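Local structure of beta-ketoacyl-[acyl-carrier-protein] synthase III (Pseudomonas aeruginosa, 2X3E) at residues A[217-220]-A[221-225]; A[227-230]-A[231-234]. The protein probably catalyses the first condensation step of bacterial fatty acid synthesis, joining an acetyl group from acetyl-CoA to two carbons of malonyl-ACP. The protein carries 1 engineered substitution. All blocks are in the same frame, centred on the assembly; numbering follows the deposited sequence. Where two conformers were deposited one is given.

Contact 1: A[217-220]-A[221-225]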
ATOM      1  N   ALA A 217     -25.126   2.256 -10.154  1.00 35.39           N
ATOM      2  CA  ALA A 217     -24.376   3.473  -9.824  1.00 34.52           C
ATOM      3  C   ALA A 217     -22.906   3.414 -10.247  1.00 33.09           C
ATOM      4  O   ALA A 217     -22.284   4.451 -10.504  1.00 33.18           O
ATOM      5  CB  ALA A 217     -24.473   3.759  -8.328  1.00 34.60           C
ATOM      6  N   VAL A 218     -22.346   2.211 -10.307  1.00 41.42           N
ATOM      7  CA  VAL A 218     -20.955   2.038 -10.703  1.00 38.86           C
ATOM      8  C   VAL A 218     -20.787   2.088 -12.231  1.00 37.32           C
ATOM      9  O   VAL A 218     -19.795   2.640 -12.711  1.00 35.66           O
ATOM     10  CB  VAL A 218     -20.358   0.739 -10.111  1.00 38.66           C
ATOM     11  CG1 VAL A 218     -19.028   0.408 -10.749  1.00 37.20           C
ATOM     12  CG2 VAL A 218     -20.204   0.877  -8.601  1.00 39.47           C
ATOM     13  N   PHE A 219     -21.751   1.543 -12.986  1.00 37.41           N
ATOM     14  CA  PHE A 219     -21.633   1.468 -14.456  1.00 36.31           C
ATOM     15  C   PHE A 219     -21.373   2.821 -15.105  1.00 34.76           C
ATOM     16  O   PHE A 219     -20.306   3.041 -15.690  1.00 33.66           O
ATOM     17  CB  PHE A 219     -22.881   0.863 -15.124  1.00 38.00           C
ATOM     18  CG  PHE A 219     -22.903   1.045 -16.631  1.00 38.77           C
ATOM     19  CD1 PHE A 219     -22.038   0.320 -17.442  1.00 38.93           C
ATOM     20  CD2 PHE A 219     -23.759   1.965 -17.231  1.00 41.14           C
ATOM     21  CE1 PHE A 219     -22.032   0.493 -18.829  1.00 39.24           C
ATOM     22  CE2 PHE A 219     -23.758   2.148 -18.619  1.00 41.73           C
ATOM     23  CZ  PHE A 219     -22.893   1.406 -19.417  1.00 40.69           C
ATOM     24  N   GLY A 220     -22.364   3.706 -15.017  1.00 34.74           N
ATOM     25  CA  GLY A 220     -22.324   4.995 -15.701  1.00 33.71           C
ATOM     26  C   GLY A 220     -21.097   5.793 -15.324  1.00 31.51           C
ATOM     27  O   GLY A 220     -20.429   6.383 -16.183  1.00 30.25           O
ATOM     28  N   GLN A 221     -20.785   5.787 -14.031  1.00 30.28           N
ATOM     29  CA  GLN A 221     -19.656   6.548 -13.528  1.00 28.52           C
ATOM     30  C   GLN A 221     -18.330   5.964 -14.009  1.00 25.93           C
ATOM     31  O   GLN A 221     -17.435   6.710 -14.407  1.00 24.95           O
ATOM     32  CB  GLN A 221     -19.685   6.626 -12.002  1.00 29.33           C
ATOM     33  CG  GLN A 221     -18.976   7.857 -11.488  1.00 29.83           C
ATOM     34  CD  GLN A 221     -19.054   8.029  -9.991  1.00 29.91           C
ATOM     35  OE1 GLN A 221     -18.190   8.670  -9.403  1.00 30.40           O
ATOM     36  NE2 GLN A 221     -20.092   7.477  -9.367  1.00 31.34           N
ATOM     37  N   ALA A 222     -18.207   4.638 -13.979  1.00 24.51           N
ATOM     38  CA  ALA A 222     -16.990   3.977 -14.452  1.00 22.69           C
ATOM     39  C   ALA A 222     -16.636   4.384 -15.887  1.00 21.56           C
ATOM     40  O   ALA A 222     -15.481   4.671 -16.179  1.00 19.83           O
ATOM     41  CB  ALA A 222     -17.119   2.454 -14.342  1.00 22.61           C
ATOM     42  N   VAL A 223     -17.633   4.432 -16.770  1.00 22.15           N
ATOM     43  CA  VAL A 223     -17.389   4.799 -18.168  1.00 21.82           C
ATOM     44  C   VAL A 223     -16.810   6.207 -18.291  1.00 21.65           C
ATOM     45  O   VAL A 223     -15.796   6.415 -18.956  1.00 20.67           O
ATOM     46  CB  VAL A 223     -18.675   4.722 -19.013  1.00 23.12           C
ATOM     47  CG1 VAL A 223     -18.416   5.260 -20.424  1.00 22.98           C
ATOM     48  CG2 VAL A 223     -19.199   3.287 -19.066  1.00 22.94           C
ATOM     49  N   THR A 224     -17.474   7.165 -17.651  1.00 22.70           N
ATOM     50  CA  THR A 224     -17.059   8.573 -17.677  1.00 23.19           C
ATOM     51  C   THR A 224     -15.704   8.771 -16.982  1.00 21.48           C
ATOM     52  O   THR A 224     -14.832   9.489 -17.478  1.00 20.91           O
ATOM     53  CB  THR A 224     -18.131   9.462 -16.990  1.00 24.48           C
ATOM     54  OG1 THR A 224     -19.402   9.260 -17.613  1.00 28.64           O
ATOM     55  CG2 THR A 224     -17.779  10.925 -17.104  1.00 26.39           C
ATOM     56  N   GLN A 225     -15.533   8.123 -15.835  1.00 20.96           N
ATOM     57  CA  GLN A 225     -14.312   8.268 -15.037  1.00 20.10           C
ATOM     58  C   GLN A 225     -13.076   7.858 -15.834  1.00 18.45           C
ATOM     59  O   GLN A 225     -12.078   8.585 -15.869  1.00 18.07           O
ATOM     60  CB  GLN A 225     -14.403   7.430 -13.758  1.00 20.81           C
ATOM     61  CG  GLN A 225     -15.378   7.967 -12.726  1.00 22.84           C
ATOM     62  CD  GLN A 225     -14.743   8.941 -11.752  1.00 23.42           C
ATOM     63  OE1 GLN A 225     -13.654   9.446 -11.992  1.00 25.61           O
ATOM     64  NE2 GLN A 225     -15.431   9.211 -10.657  1.00 24.49           N
TER
HETATM   65  O   HOH W   1     -23.481   5.788 -12.374  1.00 25.37           O
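Val-223 sets its CG2 methyl over one face of the Phe-219 ring, 4.0 Å from CE1, the two side chains lying side by side one helical turn apart. CG of Phe-219 is anti to the backbone N (chi1 168°) and CG2 of Val-223 anti to its own carbonyl carbon; together these torsions bring ring face and methyl together. On this packed side the N of Ala-222 donates to O of Val-218 at 2.8 Å, and the N of Val-223 reaches O of Phe-219 at 3.2 Å with a fairly straight N-H...O angle of 160°.

The turn slackens toward solvent, at Gly-220. Its O accepts two bonds from Thr-224, from N and from OG1, both weak at 3.4 Å. Next to it a water donates to O of Ala-217 at 2.6 Å and takes a weak bond from N of Gln-221, standing in where the direct i to i+4 bond is missing. Further along, NE2 of Gln-225 donates to OE1 of Gln-221 at 3.1 Å; that oxygen also accepts from NE2 of Gln-188.

Helix 215-237 lies here against two neighbours: Phe-219 and Val-223 rest on helix 254-264, while Ala-222 and Gln-225 touch Phe-310 of strand 304-311.

Contact 2: A[227-230]-A[231-234]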
ATOM      1  N   SER A 227     -12.935   7.336 -19.251  1.00 16.43           N
ATOM      2  CA  SER A 227     -12.880   8.135 -20.484  0.50 16.58           C
ATOM      3  C   SER A 227     -12.259   9.511 -20.243  1.00 16.41           C
ATOM      4  O   SER A 227     -11.378   9.964 -20.986  1.00 15.72           O
ATOM      5  CB  SER A 227     -14.283   8.324 -21.063  0.50 17.67           C
ATOM      6  OG  SER A 227     -14.894   7.077 -21.333  0.50 19.27           O
ATOM      7  N   ASP A 228     -12.731  10.190 -19.199  1.00 16.69           N
ATOM      8  CA  ASP A 228     -12.215  11.528 -18.875  1.00 17.06           C
ATOM      9  C   ASP A 228     -10.745  11.469 -18.444  1.00 16.18           C
ATOM     10  O   ASP A 228      -9.956  12.345 -18.803  1.00 16.01           O
ATOM     11  CB  ASP A 228     -13.054  12.188 -17.769  1.00 17.91           C
ATOM     12  CG  ASP A 228     -14.489  12.494 -18.203  1.00 19.74           C
ATOM     13  OD1 ASP A 228     -14.740  12.712 -19.410  1.00 19.40           O
ATOM     14  OD2 ASP A 228     -15.379  12.540 -17.319  1.00 19.65           O
ATOM     15  N   SER A 229     -10.379  10.435 -17.684  1.00 15.58           N
ATOM     16  CA  SER A 229      -8.994  10.263 -17.227  1.00 15.30           C
ATOM     17  C   SER A 229      -8.054  10.044 -18.413  1.00 15.08           C
ATOM     18  O   SER A 229      -6.970  10.644 -18.481  1.00 15.35           O
ATOM     19  CB  SER A 229      -8.884   9.106 -16.223  1.00 15.23           C
ATOM     20  OG  SER A 229      -7.542   8.954 -15.774  1.00 15.24           O
ATOM     21  N   VAL A 230      -8.484   9.209 -19.360  1.00 15.02           N
ATOM     22  CA  VAL A 230      -7.731   9.001 -20.597  1.00 14.88           C
ATOM     23  C   VAL A 230      -7.553  10.338 -21.311  1.00 15.41           C
ATOM     24  O   VAL A 230      -6.443  10.693 -21.693  1.00 15.27           O
ATOM     25  CB  VAL A 230      -8.418   7.980 -21.543  1.00 14.79           C
ATOM     26  CG1 VAL A 230      -7.676   7.902 -22.882  1.00 14.93           C
ATOM     27  CG2 VAL A 230      -8.477   6.604 -20.890  1.00 14.85           C
ATOM     28  N   ARG A 231      -8.642  11.090 -21.470  1.00 16.46           N
ATOM     29  CA  ARG A 231      -8.562  12.380 -22.164  1.00 17.13           C
ATOM     30  C   ARG A 231      -7.539  13.314 -21.527  1.00 17.19           C
ATOM     31  O   ARG A 231      -6.792  13.982 -22.233  1.00 17.14           O
ATOM     32  CB  ARG A 231      -9.917  13.092 -22.218  1.00 18.26           C
ATOM     33  CG  ARG A 231      -9.852  14.483 -22.865  1.00 19.44           C
ATOM     34  CD  ARG A 231      -9.330  14.421 -24.302  1.00 20.31           C
ATOM     35  NE  ARG A 231     -10.312  13.798 -25.185  1.00 21.87           N
ATOM     36  CZ  ARG A 231     -10.106  13.455 -26.455  1.00 22.57           C
ATOM     37  NH1 ARG A 231      -8.925  13.638 -27.030  1.00 23.95           N
ATOM     38  NH2 ARG A 231     -11.098  12.909 -27.151  1.00 22.81           N
ATOM     39  N   ARG A 232      -7.508  13.362 -20.199  1.00 17.06           N
ATOM     40  CA  ARG A 232      -6.542  14.212 -19.498  1.00 17.64           C
ATOM     41  C   ARG A 232      -5.096  13.827 -19.796  1.00 17.50           C
ATOM     42  O   ARG A 232      -4.248  14.694 -20.034  1.00 17.59           O
ATOM     43  CB  ARG A 232      -6.813  14.197 -17.993  1.00 17.79           C
ATOM     44  CG  ARG A 232      -8.121  14.891 -17.649  1.00 18.74           C
ATOM     45  CD  ARG A 232      -8.242  15.201 -16.192  1.00 19.83           C
ATOM     46  NE  ARG A 232      -8.376  14.010 -15.356  1.00 19.63           N
ATOM     47  CZ  ARG A 232      -9.510  13.333 -15.152  1.00 19.99           C
ATOM     48  NH1 ARG A 232     -10.652  13.694 -15.739  1.00 20.03           N
ATOM     49  NH2 ARG A 232      -9.498  12.274 -14.353  1.00 19.30           N
ATOM     50  N   VAL A 233      -4.813  12.531 -19.804  1.00 17.28           N
ATOM     51  CA  VAL A 233      -3.454  12.071 -20.083  1.00 17.80           C
ATOM     52  C   VAL A 233      -3.101  12.247 -21.587  1.00 17.59           C
ATOM     53  O   VAL A 233      -1.957  12.561 -21.925  1.00 17.89           O
ATOM     54  CB  VAL A 233      -3.233  10.632 -19.533  1.00 17.57           C
ATOM     55  CG1 VAL A 233      -3.739   9.576 -20.503  1.00 17.95           C
ATOM     56  CG2 VAL A 233      -1.770  10.405 -19.180  1.00 19.99           C
ATOM     57  N   LEU A 234      -4.090  12.093 -22.475  1.00 17.24           N
ATOM     58  CA  LEU A 234      -3.892  12.377 -23.911  1.00 17.19           C
ATOM     59  C   LEU A 234      -3.482  13.836 -24.120  1.00 18.29           C
ATOM     60  O   LEU A 234      -2.493  14.129 -24.812  1.00 18.66           O
ATOM     61  CB  LEU A 234      -5.162  12.072 -24.722  1.00 17.19           C
ATOM     62  CG  LEU A 234      -5.574  10.603 -24.882  1.00 15.82           C
ATOM     63  CD1 LEU A 234      -6.865  10.505 -25.691  1.00 16.03           C
ATOM     64  CD2 LEU A 234      -4.466   9.811 -25.539  1.00 15.97           C
TER
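The guanidinium of Arg-232 lies back along its own helix, one face over the backbone of the preceding turn: CA of Ser-229 sits 3.5 Å from its plane, toward the rim, and O of Asp-228 lies under the same face. On that face too, NH1 comes down to 3.5 Å from CB of Asp-228, and NH2 lies above CB of Ser-229. The bend at chi3 (-68°) folds the chain back this way. O of Asp-228 is badly angled for NH1 and accepts instead from the backbone N of Arg-232 at 3.0 Å. The charge finds its partner elsewhere: NH2 makes a salt bridge to OD2 of Asp-181, which also bonds OG of Ser-229, so one carboxylate ties both residues to strand 177-184.

On another side of the helix the contact is apolar. CG1 of Val-230 lies 3.9 Å from CD1 of Leu-234, the two side chains pointing the same way, and N of Leu-234 donates to O of Val-230 at 2.8 Å. Val-230 and Val-233 both press on strands 304-311 and 315-322.

Within the helix these are ordinary i to i+4 pairs; the helix as a whole packs on a beta-sheet, as expected of the layered alpha/beta thiolase fold.

Both contacts belong to helix 215-237, contact 1 nearer its start and contact 2 further along, their centres about 14 Å apart. Contact 2 is the more buried, with valines on the sheet and an arginine anchored to a strand; contact 1 is only partly buried, and on its outer side a water bridges one missing helical bond and another is weak. Helix 254-264 and strand 304-311 flank both. Their polar links differ: 217-225 is joined to Gln-188 by a neutral amide pair, 227-234 to Asp-181 by a salt bridge. Contact 1 also lies closer to the predicted active-site residue His-250, Ala-222 lying about 7 Å away, side chain to side chain, against about 10 Å for Val-230.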